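Local coordinates for KLLA0E03807p (Kluyveromyces lactis, PDB 3SQI), which is the DNA-binding part of Ndc10, a platform for inner kinetochore assembly in budding yeast, here in complex with DNA, at residues Phe101-Val106 and Glu274-Pro279; Leu110-Ile115 and Cys259-Thr264. All coordinates share one frame; numbering follows the deposited sequence.

Both contacts join the same two regions of the chain. Contact 1 ties the loop ahead of helix 107-118 to the loop that follows helix 265-269; contact 2 ties the helix itself to the loop just before helix 265-269. The second contact is thus enclosed in sequence by the first, their centres about 17 Å apart, and the two share no direct touch. Phe147 links them indirectly, since its ring meets Trp275 of contact 1 and touches Leu110 on helix 107-118, the helix that also carries contact 2. Their relation to the bound DNA differs: the nearest atom of contact 2 is about 4 Å from it, with Tyr263 packing on a phosphate, whereas contact 1 stays about 13 Å away.

Contact 1 of 2, residues Phe101-Val106 and Glu274-Pro279; sequences FDYSNV and EWPQFP
An offset edge-to-face aromatic pair, Phe101 on Trp275, holds the loop between helices 82-100 and 107-118 against the loop that leads from helix 265-269 to helix 304-310. Phe101, the first residue beyond helix 82-100, turns its CE2-CZ edge onto the five-membered ring of Trp275; the planes stand at 88° and the centroids lie 5.0 Å apart. Because CG is anti to the backbone N (chi1 -164°), the phenyl ring reaches across to the other loop, where its edge also meets the carbonyl oxygen of Glu274, an electronegative atom facing the ring's slightly positive hydrogens. Pro276 comes across Phe101 at about a right angle, its CG 3.8 Å from Phe101 CG, a compact apolar ring that brings no polar N-H to the aromatic; the same Pro276 CG also meets the hydroxyl end of Tyr103, OH lying 4.0 Å away. Within the first loop, Phe101 CE1 sits 4.0 Å above one face of the Tyr103 ring, near its rim.

Directly after Phe101 the chain makes a type I beta turn, Asp102 to Asn105, which contains Tyr103 and is combined with an Asx turn: Asp102 OD1 accepts both Ser104 N and Ser104 OG, the latter at 2.6 Å, from the same face of its carboxylate. Beyond it Val106 sets its CG1 methyl at the edge of the indole, with CB 3.7 Å from Trp275 CZ2. With an alanine at Trp275 the Phe101 edge is likely to lose its aromatic face, leaving a gap beside Val106 and Phe147. Lys309 of helix 304-310 binds the carbonyl oxygen of Phe101.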
loop_
_atom_site.group_PDB
_atom_site.type_symbol
_atom_site.label_atom_id
_atom_site.label_comp_id
_atom_site.label_asym_id
_atom_site.label_seq_id
_atom_site.Cartn_x
_atom_site.Cartn_y
_atom_site.Cartn_z
ATOM N N PHE A 101 10.749 -8.856 9.216
ATOM C CA PHE A 101 9.736 -8.089 9.939
ATOM C C PHE A 101 8.495 -8.911 10.265
ATOM O O PHE A 101 8.066 -9.747 9.471
ATOM C CB PHE A 101 9.329 -6.841 9.157
ATOM C CG PHE A 101 8.598 -5.825 9.984
ATOM C CD1 PHE A 101 7.289 -6.042 10.379
ATOM C CD2 PHE A 101 9.221 -4.647 10.366
ATOM C CE1 PHE A 101 6.614 -5.105 11.150
ATOM C CE2 PHE A 101 8.552 -3.701 11.131
ATOM C CZ PHE A 101 7.249 -3.933 11.527
ATOM N N ASP A 102 7.936 -8.675 11.447
ATOM C CA ASP A 102 6.683 -9.298 11.850
ATOM C C ASP A 102 5.631 -8.212 12.001
ATOM O O ASP A 102 5.666 -7.429 12.954
ATOM C CB ASP A 102 6.866 -10.028 13.182
ATOM C CG ASP A 102 5.818 -11.094 13.412
ATOM O OD1 ASP A 102 4.860 -11.164 12.614
ATOM O OD2 ASP A 102 5.948 -11.856 14.396
ATOM N N TYR A 103 4.689 -8.161 11.068
ATOM C CA TYR A 103 3.641 -7.151 11.128
ATOM C C TYR A 103 2.648 -7.499 12.226
ATOM O O TYR A 103 1.865 -6.656 12.650
ATOM C CB TYR A 103 2.910 -7.037 9.786
ATOM C CG TYR A 103 3.469 -5.992 8.830
ATOM C CD1 TYR A 103 3.039 -4.668 8.892
ATOM C CD2 TYR A 103 4.412 -6.333 7.853
ATOM C CE1 TYR A 103 3.532 -3.708 8.021
ATOM C CE2 TYR A 103 4.919 -5.372 6.975
ATOM C CZ TYR A 103 4.468 -4.058 7.069
ATOM O OH TYR A 103 4.941 -3.077 6.220
ATOM N N SER A 104 2.715 -8.735 12.714
ATOM C CA SER A 104 1.733 -9.266 13.662
ATOM C C SER A 104 1.561 -8.381 14.898
ATOM O O SER A 104 0.571 -8.504 15.623
ATOM C CB SER A 104 2.114 -10.689 14.094
ATOM O OG SER A 104 2.290 -11.555 12.982
ATOM N N ASN A 105 2.515 -7.489 15.130
ATOM C CA ASN A 105 2.449 -6.600 16.276
ATOM C C ASN A 105 1.711 -5.311 15.947
ATOM O O ASN A 105 0.672 -4.998 16.544
ATOM C CB ASN A 105 3.852 -6.287 16.791
ATOM C CG ASN A 105 4.525 -7.491 17.433
ATOM O OD1 ASN A 105 4.647 -7.577 18.658
ATOM N ND2 ASN A 105 4.963 -8.431 16.606
ATOM N N VAL A 106 2.272 -4.557 15.009
ATOM C CA VAL A 106 1.695 -3.284 14.591
ATOM C C VAL A 106 0.238 -3.374 14.090
ATOM O O VAL A 106 -0.529 -2.404 14.188
ATOM C CB VAL A 106 2.572 -2.638 13.514
ATOM C CG1 VAL A 106 3.794 -1.997 14.142
ATOM C CG2 VAL A 106 2.987 -3.674 12.488
ATOM N N GLU A 274 12.420 1.279 11.645
ATOM C CA GLU A 274 12.181 -0.062 12.162
ATOM C C GLU A 274 11.252 -0.761 11.185
ATOM O O GLU A 274 11.136 -1.983 11.175
ATOM C CB GLU A 274 11.563 -0.007 13.557
ATOM C CG GLU A 274 12.213 1.026 14.452
ATOM C CD GLU A 274 13.717 1.092 14.260
ATOM O OE1 GLU A 274 14.261 2.216 14.233
ATOM O OE2 GLU A 274 14.353 0.023 14.131
ATOM N N TRP A 275 10.582 0.049 10.374
ATOM C CA TRP A 275 9.661 -0.420 9.345
ATOM C C TRP A 275 10.246 -0.590 7.936
ATOM O O TRP A 275 11.094 0.201 7.496
ATOM C CB TRP A 275 8.438 0.491 9.295
ATOM C CG TRP A 275 7.491 0.226 10.406
ATOM C CD1 TRP A 275 7.762 -0.421 11.576
ATOM C CD2 TRP A 275 6.103 0.571 10.449
ATOM N NE1 TRP A 275 6.630 -0.485 12.353
ATOM C CE2 TRP A 275 5.598 0.115 11.682
ATOM C CE3 TRP A 275 5.242 1.226 9.563
ATOM C CZ2 TRP A 275 4.271 0.295 12.053
ATOM C CZ3 TRP A 275 3.929 1.402 9.931
ATOM C CH2 TRP A 275 3.454 0.938 11.167
ATOM N N PRO A 276 9.775 -1.630 7.230
ATOM C CA PRO A 276 10.015 -1.952 5.820
ATOM C C PRO A 276 9.733 -0.775 4.896
ATOM O O PRO A 276 8.853 0.038 5.196
ATOM C CB PRO A 276 8.996 -3.057 5.550
ATOM C CG PRO A 276 8.878 -3.756 6.854
ATOM C CD PRO A 276 9.018 -2.694 7.911
ATOM N N GLN A 277 10.467 -0.712 3.783
ATOM C CA GLN A 277 10.316 0.333 2.767
ATOM C C GLN A 277 10.427 -0.220 1.343
ATOM O O GLN A 277 11.016 -1.275 1.119
ATOM C CB GLN A 277 11.397 1.398 2.944
ATOM C CG GLN A 277 11.393 2.086 4.281
ATOM C CD GLN A 277 12.664 2.881 4.511
ATOM O OE1 GLN A 277 13.404 2.626 5.464
ATOM N NE2 GLN A 277 12.932 3.842 3.630
ATOM N N PHE A 278 9.866 0.496 0.374
ATOM C CA PHE A 278 10.138 0.170 -1.020
ATOM C C PHE A 278 11.523 0.697 -1.378
ATOM O O PHE A 278 11.980 1.687 -0.806
ATOM C CB PHE A 278 9.084 0.770 -1.959
ATOM C CG PHE A 278 7.749 0.086 -1.893
ATOM C CD1 PHE A 278 7.629 -1.263 -2.191
ATOM C CD2 PHE A 278 6.611 0.792 -1.535
ATOM C CE1 PHE A 278 6.398 -1.898 -2.123
ATOM C CE2 PHE A 278 5.381 0.165 -1.466
ATOM C CZ PHE A 278 5.273 -1.181 -1.762
ATOM N N PRO A 279 12.203 0.027 -2.317
ATOM C CA PRO A 279 13.497 0.461 -2.850
ATOM C C PRO A 279 13.318 1.736 -3.649
ATOM O O PRO A 279 12.188 2.218 -3.735
ATOM C CB PRO A 279 13.872 -0.675 -3.799
ATOM C CG PRO A 279 13.072 -1.848 -3.337
ATOM C CD PRO A 279 11.795 -1.280 -2.851
#

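Contact 2 of 2, residues Leu110-Ile115 and Cys259-Thr264; sequences LQKISI and CQLPYT
Lys112 and Leu261 cross obliquely, the aliphatic part of the lysine lying over one methyl of the leucine: Leu261 CD1 is 3.7 Å from Lys112 CG and 4.1 Å from Lys112 CB. With CG anti to the backbone N (chi1 167°), the lysine leaves helix 107-118 toward the 259-264 loop, its CG laid beside Leu261 CD1, and a bend at chi2 (77°) sets the course of the chain beyond. A long chain with a charged tip suits this partly exposed place, giving methylenes to the leucine. The ammonium group is modelled near the C-terminal end of helix 245-259, where a positive charge would probably be favoured, though its exact place is doubtful because the approach of Lys112 NZ to Cys259 O is too short to be trusted.

One residue on, Ile113 brings its CG1 branch to the same loop. CG1 is anti to the carbonyl carbon (chi1 -76°), and from there it meets Cys259 SG at 4.1 Å and Leu261 CD1 at 4.2 Å. Cys259 points its CB toward the helix, and its SG, likewise anti to its own carbonyl carbon, is the atom that meets the isoleucine. A beta-branched residue and a small, weakly polar thiol fit this buried corner, which Phe143, Ile255 and Phe256 also line; Phe256 packs on Leu261 as well, so the leucine is held between helix 107-118 and helix 245-259.

Past Cys259, Gln260 takes a positive phi and the chain breaks away, leaving Leu261 to face helix 107-118: a Schellman motif closing the C-terminal end of helix 245-259.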
loop_
_atom_site.group_PDB
_atom_site.type_symbol
_atom_site.label_atom_id
_atom_site.label_comp_id
_atom_site.label_asym_id
_atom_site.label_seq_id
_atom_site.Cartn_x
_atom_site.Cartn_y
_atom_site.Cartn_z
ATOM N N LEU A 110 -3.593 -0.583 13.246
ATOM C CA LEU A 110 -4.352 -0.431 12.017
ATOM C C LEU A 110 -5.814 -0.773 12.298
ATOM O O LEU A 110 -6.666 0.111 12.344
ATOM C CB LEU A 110 -3.793 -1.363 10.941
ATOM C CG LEU A 110 -4.360 -1.221 9.532
ATOM C CD1 LEU A 110 -3.739 -0.023 8.821
ATOM C CD2 LEU A 110 -4.125 -2.498 8.744
ATOM N N GLN A 111 -6.082 -2.056 12.533
ATOM C CA GLN A 111 -7.436 -2.538 12.804
ATOM C C GLN A 111 -8.142 -1.623 13.781
ATOM O O GLN A 111 -9.105 -0.936 13.427
ATOM C CB GLN A 111 -7.402 -3.946 13.397
ATOM C CG GLN A 111 -6.737 -5.009 12.534
ATOM C CD GLN A 111 -6.799 -6.383 13.186
ATOM O OE1 GLN A 111 -7.250 -6.522 14.323
ATOM N NE2 GLN A 111 -6.345 -7.401 12.467
ATOM N N LYS A 112 -7.629 -1.569 15.003
ATOM C CA LYS A 112 -8.280 -0.779 16.042
ATOM C C LYS A 112 -8.705 0.599 15.550
ATOM O O LYS A 112 -9.794 1.051 15.881
ATOM C CB LYS A 112 -7.394 -0.654 17.281
ATOM C CG LYS A 112 -7.871 0.397 18.268
ATOM C CD LYS A 112 -9.048 -0.103 19.079
ATOM C CE LYS A 112 -9.425 0.883 20.169
ATOM N NZ LYS A 112 -8.264 1.171 21.050
ATOM N N ILE A 113 -7.879 1.241 14.732
ATOM C CA ILE A 113 -8.259 2.534 14.187
ATOM C C ILE A 113 -9.306 2.406 13.073
ATOM O O ILE A 113 -10.397 2.983 13.157
ATOM C CB ILE A 113 -7.065 3.349 13.655
ATOM C CG1 ILE A 113 -6.261 3.958 14.803
ATOM C CG2 ILE A 113 -7.570 4.461 12.756
ATOM C CD1 ILE A 113 -5.817 5.412 14.567
ATOM N N SER A 114 -8.939 1.686 12.012
ATOM C CA SER A 114 -9.647 1.805 10.745
ATOM C C SER A 114 -11.135 1.740 11.056
ATOM O O SER A 114 -11.890 2.685 10.812
ATOM C CB SER A 114 -9.239 0.700 9.792
ATOM O OG SER A 114 -7.842 0.591 9.694
ATOM N N ILE A 115 -11.513 0.664 11.727
ATOM C CA ILE A 115 -12.899 0.429 12.144
ATOM C C ILE A 115 -13.581 1.672 12.741
ATOM O O ILE A 115 -14.594 2.159 12.225
ATOM C CB ILE A 115 -12.958 -0.735 13.145
ATOM C CG1 ILE A 115 -14.388 -1.197 13.392
ATOM C CG2 ILE A 115 -12.235 -0.399 14.443
ATOM C CD1 ILE A 115 -14.496 -2.113 14.573
ATOM N N CYS A 259 -9.145 6.400 20.420
ATOM C CA CYS A 259 -8.865 4.973 20.284
ATOM C C CYS A 259 -8.021 4.466 21.452
ATOM O O CYS A 259 -7.845 3.261 21.628
ATOM C CB CYS A 259 -8.166 4.677 18.954
ATOM S SG CYS A 259 -9.192 5.069 17.520
ATOM N N GLN A 260 -7.475 5.396 22.230
ATOM C CA GLN A 260 -6.643 5.054 23.376
ATOM C C GLN A 260 -5.389 4.295 22.974
ATOM O O GLN A 260 -5.016 3.319 23.629
ATOM C CB GLN A 260 -7.434 4.239 24.398
ATOM C CG GLN A 260 -8.680 4.946 24.915
ATOM C CD GLN A 260 -9.406 4.147 25.981
ATOM O OE1 GLN A 260 -9.597 4.617 27.098
ATOM N NE2 GLN A 260 -9.821 2.936 25.634
ATOM N N LEU A 261 -4.737 4.745 21.906
ATOM C CA LEU A 261 -3.445 4.196 21.533
ATOM C C LEU A 261 -2.436 5.329 21.632
ATOM O O LEU A 261 -2.759 6.479 21.317
ATOM C CB LEU A 261 -3.488 3.659 20.106
ATOM C CG LEU A 261 -4.507 2.544 19.878
ATOM C CD1 LEU A 261 -4.777 2.339 18.390
ATOM C CD2 LEU A 261 -4.048 1.257 20.558
ATOM N N PRO A 262 -1.206 5.012 22.067
ATOM C CA PRO A 262 -0.163 6.033 22.218
ATOM C C PRO A 262 0.240 6.579 20.858
ATOM O O PRO A 262 0.262 5.830 19.877
ATOM C CB PRO A 262 0.996 5.261 22.856
ATOM C CG PRO A 262 0.767 3.842 22.458
ATOM C CD PRO A 262 -0.727 3.670 22.440
ATOM N N TYR A 263 0.554 7.869 20.802
ATOM C CA TYR A 263 0.788 8.535 19.525
ATOM C C TYR A 263 2.183 9.129 19.431
ATOM O O TYR A 263 2.605 9.887 20.314
ATOM C CB TYR A 263 -0.261 9.631 19.299
ATOM C CG TYR A 263 0.077 10.584 18.174
ATOM C CD1 TYR A 263 -0.129 10.231 16.843
ATOM C CD2 TYR A 263 0.596 11.840 18.442
ATOM C CE1 TYR A 263 0.181 11.109 15.813
ATOM C CE2 TYR A 263 0.908 12.721 17.427
ATOM C CZ TYR A 263 0.703 12.354 16.117
ATOM O OH TYR A 263 1.018 13.248 15.116
ATOM N N THR A 264 2.897 8.778 18.361
ATOM C CA THR A 264 4.182 9.400 18.068
ATOM C C THR A 264 4.191 9.963 16.652
ATOM O O THR A 264 4.192 9.211 15.683
ATOM C CB THR A 264 5.358 8.405 18.221
ATOM O OG1 THR A 264 5.147 7.566 19.368
ATOM C CG2 THR A 264 6.683 9.160 18.375
#